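Local structure of nucleoprotein (Human coronavirus NL63, 5N4K) at residues L51-K56 with G64-Q69; G94-L99 with D106-V111. The protein probably packages the positive-strand viral RNA genome into a helical ribonucleocapsid, here represented by its N-terminal, probable RNA-binding domain. All blocks are in the same frame, centred on the assembly; numbering follows the deposited sequence. Where two conformers were deposited one is given.

Interaction 1: L51-K56 with G64-Q69; sequences LVPIGK and GYWNVQ. With SO4 (sulfate ion), chain F.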
ATOM      1  N   LEU A  51      16.396 -11.982  -1.385  1.00 11.36           N
ATOM      2  CA  LEU A  51      16.874 -10.571  -1.288  1.00 11.71           C
ATOM      3  C   LEU A  51      16.296  -9.980  -0.025  1.00 11.77           C
ATOM      4  O   LEU A  51      15.343  -9.159  -0.055  1.00 12.15           O
ATOM      5  CB  LEU A  51      16.502  -9.839  -2.512  1.00 13.21           C
ATOM      6  CG  LEU A  51      17.207  -8.420  -2.580  1.00 14.42           C
ATOM      7  CD1 LEU A  51      18.682  -8.594  -2.944  1.00 15.45           C
ATOM      8  CD2 LEU A  51      16.564  -7.499  -3.557  1.00 14.60           C
ATOM      9  N   VAL A  52      16.906 -10.299   1.119  1.00 11.01           N
ATOM     10  CA  VAL A  52      16.557  -9.805   2.432  1.00 11.22           C
ATOM     11  C   VAL A  52      17.666  -8.859   2.939  1.00 12.33           C
ATOM     12  O   VAL A  52      18.809  -9.340   3.080  1.00 12.65           O
ATOM     13  CB  VAL A  52      16.316 -10.934   3.489  1.00 10.22           C
ATOM     14  CG1 VAL A  52      15.856 -10.368   4.760  1.00 11.58           C
ATOM     15  CG2 VAL A  52      15.342 -12.002   2.966  1.00 12.20           C
ATOM     16  N   PRO A  53      17.344  -7.599   3.277  1.00 11.57           N
ATOM     17  CA  PRO A  53      18.396  -6.727   3.853  1.00 12.65           C
ATOM     18  C   PRO A  53      18.975  -7.327   5.055  1.00 12.68           C
ATOM     19  O   PRO A  53      18.360  -7.987   5.852  1.00 15.25           O
ATOM     20  CB  PRO A  53      17.650  -5.458   4.218  1.00 14.02           C
ATOM     21  CG  PRO A  53      16.488  -5.439   3.344  1.00 12.11           C
ATOM     22  CD  PRO A  53      16.069  -6.894   3.098  1.00 11.30           C
ATOM     23  N   ILE A  54      20.271  -7.069   5.259  1.00 14.21           N
ATOM     24  CA  ILE A  54      21.010  -7.568   6.418  1.00 14.46           C
ATOM     25  C   ILE A  54      20.994  -6.595   7.628  1.00 15.08           C
ATOM     26  O   ILE A  54      20.976  -5.420   7.400  1.00 19.59           O
ATOM     27  CB  ILE A  54      22.515  -7.804   5.991  1.00 15.87           C
ATOM     28  CG1 ILE A  54      22.620  -8.906   4.919  1.00 17.78           C
ATOM     29  CG2 ILE A  54      23.417  -8.112   7.176  1.00 18.40           C
ATOM     30  CD1 ILE A  54      23.925  -8.869   4.149  1.00 19.96           C
ATOM     31  N   GLY A  55      20.952  -7.129   8.832  1.00 16.74           N
ATOM     32  CA  GLY A  55      21.340  -6.415  10.090  1.00 20.20           C
ATOM     33  C   GLY A  55      20.305  -6.263  11.191  1.00 18.90           C
ATOM     34  O   GLY A  55      20.559  -5.585  12.163  1.00 18.70           O
ATOM     35  N   LYS A  56      19.112  -6.908  11.069  1.00 15.00           N
ATOM     36  CA  LYS A  56      18.138  -6.928  12.145  1.00 14.99           C
ATOM     37  C   LYS A  56      17.605  -8.348  12.271  1.00 16.06           C
ATOM     38  O   LYS A  56      17.462  -9.017  11.277  1.00 16.53           O
ATOM     39  CB  LYS A  56      16.976  -5.983  11.899  1.00 14.15           C
ATOM     40  CG  LYS A  56      17.308  -4.528  11.610  1.00 17.49           C
ATOM     41  CD  LYS A  56      16.079  -3.628  11.419  1.00 17.87           C
ATOM     42  CE  LYS A  56      15.022  -3.755  12.461  1.00 20.70           C
ATOM     43  NZ  LYS A  56      15.350  -3.013  13.685  1.00 22.27           N
ATOM     44  N   GLY A  64      10.444 -11.731   4.600  1.00  9.45           N
ATOM     45  CA  GLY A  64       9.477 -10.664   4.502  1.00  9.69           C
ATOM     46  C   GLY A  64       9.104 -10.456   3.081  1.00 10.16           C
ATOM     47  O   GLY A  64       9.031 -11.369   2.266  1.00  9.32           O
ATOM     48  N   TYR A  65       8.799  -9.177   2.772  1.00  9.53           N
ATOM     49  CA  TYR A  65       8.343  -8.834   1.422  1.00  9.57           C
ATOM     50  C   TYR A  65       8.810  -7.449   0.986  1.00  8.94           C
ATOM     51  O   TYR A  65       9.071  -6.589   1.835  1.00 10.06           O
ATOM     52  CB  TYR A  65       6.748  -8.914   1.276  1.00  9.23           C
ATOM     53  CG  TYR A  65       6.029  -8.000   2.269  1.00  9.06           C
ATOM     54  CD1 TYR A  65       5.782  -8.367   3.579  1.00  9.31           C
ATOM     55  CD2 TYR A  65       5.628  -6.713   1.890  1.00  9.17           C
ATOM     56  CE1 TYR A  65       5.111  -7.525   4.487  1.00 10.03           C
ATOM     57  CE2 TYR A  65       4.978  -5.890   2.761  1.00  9.72           C
ATOM     58  CZ  TYR A  65       4.742  -6.273   4.044  1.00  9.32           C
ATOM     59  OH  TYR A  65       4.171  -5.378   4.924  1.00  9.45           O
ATOM     60  N   TRP A  66       8.868  -7.305  -0.330  1.00  9.06           N
ATOM     61  CA  TRP A  66       9.033  -5.997  -1.004  1.00  9.11           C
ATOM     62  C   TRP A  66       7.685  -5.565  -1.532  1.00 11.34           C
ATOM     63  O   TRP A  66       7.040  -6.298  -2.213  1.00 11.95           O
ATOM     64  CB  TRP A  66      10.066  -6.088  -2.083  1.00 10.15           C
ATOM     65  CG  TRP A  66      11.451  -6.333  -1.629  1.00  9.85           C
ATOM     66  CD1 TRP A  66      12.045  -7.553  -1.423  1.00 11.53           C
ATOM     67  CD2 TRP A  66      12.449  -5.361  -1.270  1.00  9.46           C
ATOM     68  NE1 TRP A  66      13.304  -7.408  -1.006  1.00 10.91           N
ATOM     69  CE2 TRP A  66      13.594  -6.073  -0.877  1.00 10.50           C
ATOM     70  CE3 TRP A  66      12.452  -3.985  -1.201  1.00 10.16           C
ATOM     71  CZ2 TRP A  66      14.760  -5.414  -0.468  1.00 10.86           C
ATOM     72  CZ3 TRP A  66      13.610  -3.309  -0.776  1.00 11.53           C
ATOM     73  CH2 TRP A  66      14.717  -4.023  -0.411  1.00 10.88           C
ATOM     74  N   ASN A  67       7.286  -4.357  -1.181  1.00 10.52           N
ATOM     75  CA  ASN A  67       5.977  -3.794  -1.576  1.00 11.01           C
ATOM     76  C   ASN A  67       6.220  -2.770  -2.727  1.00  9.71           C
ATOM     77  O   ASN A  67       6.991  -1.827  -2.539  1.00 11.31           O
ATOM     78  CB  ASN A  67       5.333  -3.073  -0.383  1.00 11.98           C
ATOM     79  CG  ASN A  67       3.882  -2.875  -0.552  1.00 12.55           C
ATOM     80  OD1 ASN A  67       3.204  -3.733  -1.060  1.00 15.74           O
ATOM     81  ND2 ASN A  67       3.419  -1.729  -0.096  1.00 16.37           N
ATOM     82  N   VAL A  68       5.592  -2.999  -3.822  1.00 11.03           N
ATOM     83  CA  VAL A  68       5.728  -2.115  -4.983  1.00 12.13           C
ATOM     84  C   VAL A  68       4.949  -0.845  -4.830  1.00 14.93           C
ATOM     85  O   VAL A  68       3.748  -0.891  -4.494  1.00 17.06           O
ATOM     86  CB  VAL A  68       5.349  -2.889  -6.239  1.00 13.39           C
ATOM     87  CG1 VAL A  68       5.345  -2.001  -7.502  1.00 15.84           C
ATOM     88  CG2 VAL A  68       6.149  -4.131  -6.496  1.00 14.33           C
ATOM     89  N   GLN A  69       5.610   0.256  -5.143  1.00 15.36           N
ATOM     90  CA  GLN A  69       5.037   1.627  -5.231  1.00 17.78           C
ATOM     91  C   GLN A  69       5.087   2.030  -6.736  1.00 17.07           C
ATOM     92  O   GLN A  69       6.187   2.201  -7.271  1.00 18.24           O
ATOM     93  CB  GLN A  69       5.926   2.551  -4.389  1.00 18.82           C
ATOM     94  CG  GLN A  69       5.544   4.064  -4.357  1.00 22.95           C
ATOM     95  CD  GLN A  69       6.608   5.032  -3.944  1.00 26.24           C
ATOM     96  OE1 GLN A  69       7.628   4.704  -3.317  1.00 28.02           O
ATOM     97  NE2 GLN A  69       6.362   6.308  -4.257  1.00 31.11           N
TER
HETATM   98  S   SO4 F 404       8.647   9.315  -5.059  0.60 36.72           S
HETATM   99  O1  SO4 F 404       8.257   9.495  -6.472  0.60 37.14           O
HETATM  100  O2  SO4 F 404       9.187   7.973  -4.786  0.60 36.49           O
HETATM  101  O3  SO4 F 404       7.370   9.324  -4.345  0.60 38.61           O
HETATM  102  O4  SO4 F 404       9.672  10.280  -4.568  0.60 35.76           O
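The backbone carbonyl of Leu51 accepts the indole N-H of Trp66, with 2.9 Å between O and NE1. The bond is close to straight, with an N-H...O angle of 161°. The oxygen lies at the edge of the indole, 6° out of the ring plane. This bond gives the nitrogen of a buried tryptophan an acceptor and helps fix how the ring is turned. The side chain of Leu51 reaches the same ring. Its CG stands anti to the backbone N (chi1 -170°), and this carries CD2 to 4.1 Å from CZ2 of Trp66. The leucine lies roughly perpendicular to the indole.

Val52 turns aside and packs on Val111 of strand 108-112. Pro53 returns to the tryptophan. Its CD is 4.1 Å from CZ2 of Trp66, and its CG is at 4.2 Å from the same atom. The pyrrolidine ring approaches the indole obliquely, and the two run past one another in opposing senses.

Trp66 sits on strand 63-73, an inner strand of the antiparallel sheet of the coronavirus nucleocapsid N-terminal domain. Its side chain leaves the sheet toward the loop that follows helix 43-46, so the contact lays that loop against one sheet face. Phe88 of strand 80-90 meets the indole edge to face.

From Ile54 on, the loop leaves the tryptophan. Further along strand 63-73, the extended side chain of Gln69 reaches a sulfate ion, probably from the crystallisation liquor. Its NE2 gives a hydrogen bond to sulfate O3 at 3.2 Å and a weak one to O2 at 3.3 Å. Lys85 NZ and Arg71 NE are hydrogen-bonded to the same ion.

Interaction 2: G94-L99 with D106-V111; sequences GPHKDL and DGVVWV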
ATOM      1  N   GLY A  94       4.651  -3.975   8.575  1.00 11.41           N
ATOM      2  CA  GLY A  94       4.403  -3.141   7.374  1.00 10.25           C
ATOM      3  C   GLY A  94       2.953  -3.071   6.969  1.00 10.45           C
ATOM      4  O   GLY A  94       2.056  -3.473   7.724  1.00 13.03           O
ATOM      5  N   PRO A  95       2.705  -2.515   5.790  1.00 10.66           N
ATOM      6  CA  PRO A  95       1.319  -2.340   5.266  1.00 11.18           C
ATOM      7  C   PRO A  95       0.620  -3.613   5.077  1.00 11.56           C
ATOM      8  O   PRO A  95      -0.629  -3.639   5.047  1.00 13.44           O
ATOM      9  CB  PRO A  95       1.543  -1.572   3.979  1.00 12.55           C
ATOM     10  CG  PRO A  95       2.946  -1.887   3.544  1.00 13.44           C
ATOM     11  CD  PRO A  95       3.703  -2.015   4.821  1.00 10.96           C
ATOM     12  N   HIS A  96       1.319  -4.751   4.883  1.00 10.12           N
ATOM     13  CA  HIS A  96       0.748  -6.095   4.698  1.00 10.84           C
ATOM     14  C   HIS A  96       1.115  -6.997   5.852  1.00 10.76           C
ATOM     15  O   HIS A  96       1.370  -8.190   5.654  1.00 10.95           O
ATOM     16  CB  HIS A  96       1.167  -6.698   3.360  1.00 11.13           C
ATOM     17  CG  HIS A  96       0.777  -5.878   2.186  1.00 10.61           C
ATOM     18  ND1 HIS A  96      -0.548  -5.670   1.843  1.00 12.50           N
ATOM     19  CD2 HIS A  96       1.499  -5.170   1.291  1.00 12.39           C
ATOM     20  CE1 HIS A  96      -0.593  -4.904   0.760  1.00 13.53           C
ATOM     21  NE2 HIS A  96       0.621  -4.615   0.393  1.00 14.66           N
ATOM     22  N   LYS A  97       0.995  -6.463   7.083  1.00 12.33           N
ATOM     23  CA  LYS A  97       1.321  -7.238   8.267  0.50 11.68           C
ATOM     24  C   LYS A  97       0.424  -8.444   8.466  1.00 11.40           C
ATOM     25  O   LYS A  97       0.841  -9.376   9.143  1.00 14.13           O
ATOM     26  CB  LYS A  97       1.326  -6.387   9.562  0.50 12.56           C
ATOM     27  CG  LYS A  97      -0.052  -5.962  10.055  0.50 13.69           C
ATOM     28  CD  LYS A  97       0.043  -5.094  11.311  0.50 18.50           C
ATOM     29  CE  LYS A  97       0.501  -5.875  12.542  0.50 22.15           C
ATOM     30  NZ  LYS A  97       0.354  -5.191  13.877  0.50 26.78           N
ATOM     31  N   ASP A  98      -0.726  -8.450   7.828  1.00 11.02           N
ATOM     32  CA  ASP A  98      -1.791  -9.424   7.878  0.50 11.75           C
ATOM     33  C   ASP A  98      -1.564 -10.626   7.007  1.00 12.27           C
ATOM     34  O   ASP A  98      -2.228 -11.654   7.111  1.00 13.70           O
ATOM     35  CB  ASP A  98      -3.139  -8.793   7.431  0.50 11.00           C
ATOM     36  CG  ASP A  98      -3.118  -8.320   5.942  0.50 11.86           C
ATOM     37  OD1 ASP A  98      -3.928  -8.870   5.170  0.50 13.86           O
ATOM     38  OD2 ASP A  98      -2.416  -7.396   5.538  0.50 11.47           O
ATOM     39  N   LEU A  99      -0.705 -10.459   5.999  1.00 10.73           N
ATOM     40  CA  LEU A  99      -0.431 -11.530   5.048  1.00 11.17           C
ATOM     41  C   LEU A  99       0.496 -12.594   5.610  1.00 11.23           C
ATOM     42  O   LEU A  99       1.496 -12.302   6.194  1.00 12.20           O
ATOM     43  CB  LEU A  99       0.143 -11.002   3.744  1.00 10.98           C
ATOM     44  CG  LEU A  99      -0.752 -10.114   2.879  1.00 11.66           C
ATOM     45  CD1 LEU A  99      -0.005  -9.637   1.645  1.00 12.89           C
ATOM     46  CD2 LEU A  99      -2.094 -10.705   2.565  1.00 12.45           C
ATOM     47  N   ASP A 106      -1.088  -8.607  -5.495  1.00 15.30           N
ATOM     48  CA  ASP A 106      -0.342  -8.041  -6.567  1.00 15.45           C
ATOM     49  C   ASP A 106       0.489  -6.880  -6.067  1.00 12.79           C
ATOM     50  O   ASP A 106       0.011  -6.024  -5.299  1.00 13.60           O
ATOM     51  CB  ASP A 106      -1.256  -7.576  -7.728  1.00 19.41           C
ATOM     52  CG  ASP A 106      -1.890  -8.764  -8.473  1.00 24.28           C
ATOM     53  OD1 ASP A 106      -1.296  -9.846  -8.505  1.00 23.06           O
ATOM     54  OD2 ASP A 106      -2.962  -8.524  -9.053  1.00 31.41           O
ATOM     55  N   GLY A 107       1.748  -6.797  -6.454  1.00 12.42           N
ATOM     56  CA  GLY A 107       2.675  -5.793  -5.997  1.00 13.06           C
ATOM     57  C   GLY A 107       3.434  -6.194  -4.769  1.00 12.45           C
ATOM     58  O   GLY A 107       4.226  -5.426  -4.210  1.00 16.41           O
ATOM     59  N   VAL A 108       3.210  -7.381  -4.231  1.00 10.67           N
ATOM     60  CA  VAL A 108       3.911  -7.863  -3.042  1.00 11.10           C
ATOM     61  C   VAL A 108       4.826  -8.994  -3.491  1.00  9.65           C
ATOM     62  O   VAL A 108       4.406 -10.016  -4.050  1.00 12.25           O
ATOM     63  CB  VAL A 108       2.943  -8.355  -1.934  1.00 11.08           C
ATOM     64  CG1 VAL A 108       3.678  -8.882  -0.741  1.00 11.74           C
ATOM     65  CG2 VAL A 108       1.998  -7.131  -1.648  1.00 11.76           C
ATOM     66  N   VAL A 109       6.125  -8.836  -3.233  1.00 10.12           N
ATOM     67  CA  VAL A 109       7.118  -9.770  -3.713  1.00 10.66           C
ATOM     68  C   VAL A 109       7.809 -10.396  -2.519  1.00 10.87           C
ATOM     69  O   VAL A 109       8.432  -9.703  -1.680  1.00 10.43           O
ATOM     70  CB  VAL A 109       8.156  -9.101  -4.616  1.00 11.86           C
ATOM     71  CG1 VAL A 109       9.195 -10.159  -5.098  1.00 12.46           C
ATOM     72  CG2 VAL A 109       7.483  -8.446  -5.775  1.00 13.16           C
ATOM     73  N   TRP A 110       7.774 -11.736  -2.322  1.00  9.59           N
ATOM     74  CA  TRP A 110       8.226 -12.388  -1.126  1.00 10.16           C
ATOM     75  C   TRP A 110       9.688 -12.827  -1.140  1.00  8.79           C
ATOM     76  O   TRP A 110      10.166 -13.334  -2.199  1.00 10.90           O
ATOM     77  CB  TRP A 110       7.299 -13.586  -0.911  1.00 11.08           C
ATOM     78  CG  TRP A 110       5.850 -13.145  -0.694  1.00 10.78           C
ATOM     79  CD1 TRP A 110       4.857 -13.092  -1.627  1.00 11.81           C
ATOM     80  CD2 TRP A 110       5.313 -12.716   0.534  1.00 10.81           C
ATOM     81  NE1 TRP A 110       3.699 -12.669  -1.006  1.00 12.04           N
ATOM     82  CE2 TRP A 110       3.928 -12.423   0.297  1.00 10.60           C
ATOM     83  CE3 TRP A 110       5.832 -12.494   1.785  1.00 10.85           C
ATOM     84  CZ2 TRP A 110       3.157 -11.918   1.331  1.00 12.21           C
ATOM     85  CZ3 TRP A 110       5.033 -12.051   2.829  1.00 11.94           C
ATOM     86  CH2 TRP A 110       3.675 -11.784   2.548  1.00 12.02           C
ATOM     87  N   VAL A 111      10.328 -12.698  -0.008  1.00  9.40           N
ATOM     88  CA  VAL A 111      11.768 -13.037   0.089  1.00 10.57           C
ATOM     89  C   VAL A 111      12.018 -13.705   1.385  1.00  9.42           C
ATOM     90  O   VAL A 111      11.418 -13.447   2.438  1.00  9.73           O
ATOM     91  CB  VAL A 111      12.666 -11.774  -0.070  1.00  9.34           C
ATOM     92  CG1 VAL A 111      12.671 -11.283  -1.507  1.00 10.54           C
ATOM     93  CG2 VAL A 111      12.274 -10.697   0.947  1.00  9.92           C
TER
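Leu99 and His96 pack on Trp110 and Val108, joining the loop after strand 80-90 to strand 108-112, outermost within this chain in the domain's antiparallel sheet. The loop is shaped by two overlapping type I beta turns, Gly94 to Lys97 and His96 to Leu99. The second is closed by a backbone hydrogen bond from Leu99 N to His96 O, 3.1 Å. Leu99 and His96 both send their side chains toward the strand.

The side chain of Leu99 can be followed outward. Its CB abuts the rim of the Trp110 indole near the ring plane, 3.8 Å from CH2. CG lies anti to the carbonyl carbon (chi1 -65°), beside the backbone N. From there CD1 continues outward and comes to 3.9 Å from Trp110 CZ2. CD1 also looks toward Val108, but its distance to CG1 of that residue is a loose 4.5 Å.

Val108 has two roles. Its CG1 lies 3.5 Å above one face of the Trp110 ring, offset toward the rim. The ring is thus touched on that face from its own strand and at its edge from the loop. Tyr65 meets the same indole edge to face, and a bound sulfate, probably from the crystallisation liquor, comes within about 3 Å of the Trp110 side chain, nearest atoms.

The other methyl of Val108 serves His96. The imidazole comes in at a slant, and its NE2 also has a weak hydrogen bond to Asn67 OD1. Near the subunit interface, this ring meets His96 of the second subunit as well. Val108 CG2 touches the NE2-CD2 side of the imidazole, 3.5 Å from NE2 and 3.6 Å from CD2.

How the interactions relate
The chain leaves helix 43-46 and enters the loop that holds 51-56. Interaction 1 closes this loop onto strand 63-73, a few residues later. The chain then runs back through strand 80-90 and opens a second loop at 94-99. Interaction 2 closes that one onto strand 108-112. The two contacts follow in series and neither nest nor cross. They meet in the sheet, where 63-73 and 108-112 are antiparallel neighbours. Probable backbone hydrogen bonds join Trp66 N to Val109 O and Val68 N to Gly107 O. Tyr65 of interaction 1 also packs its OH against the Gly94 end of the loop of interaction 2, so strand 63-73 links both loops.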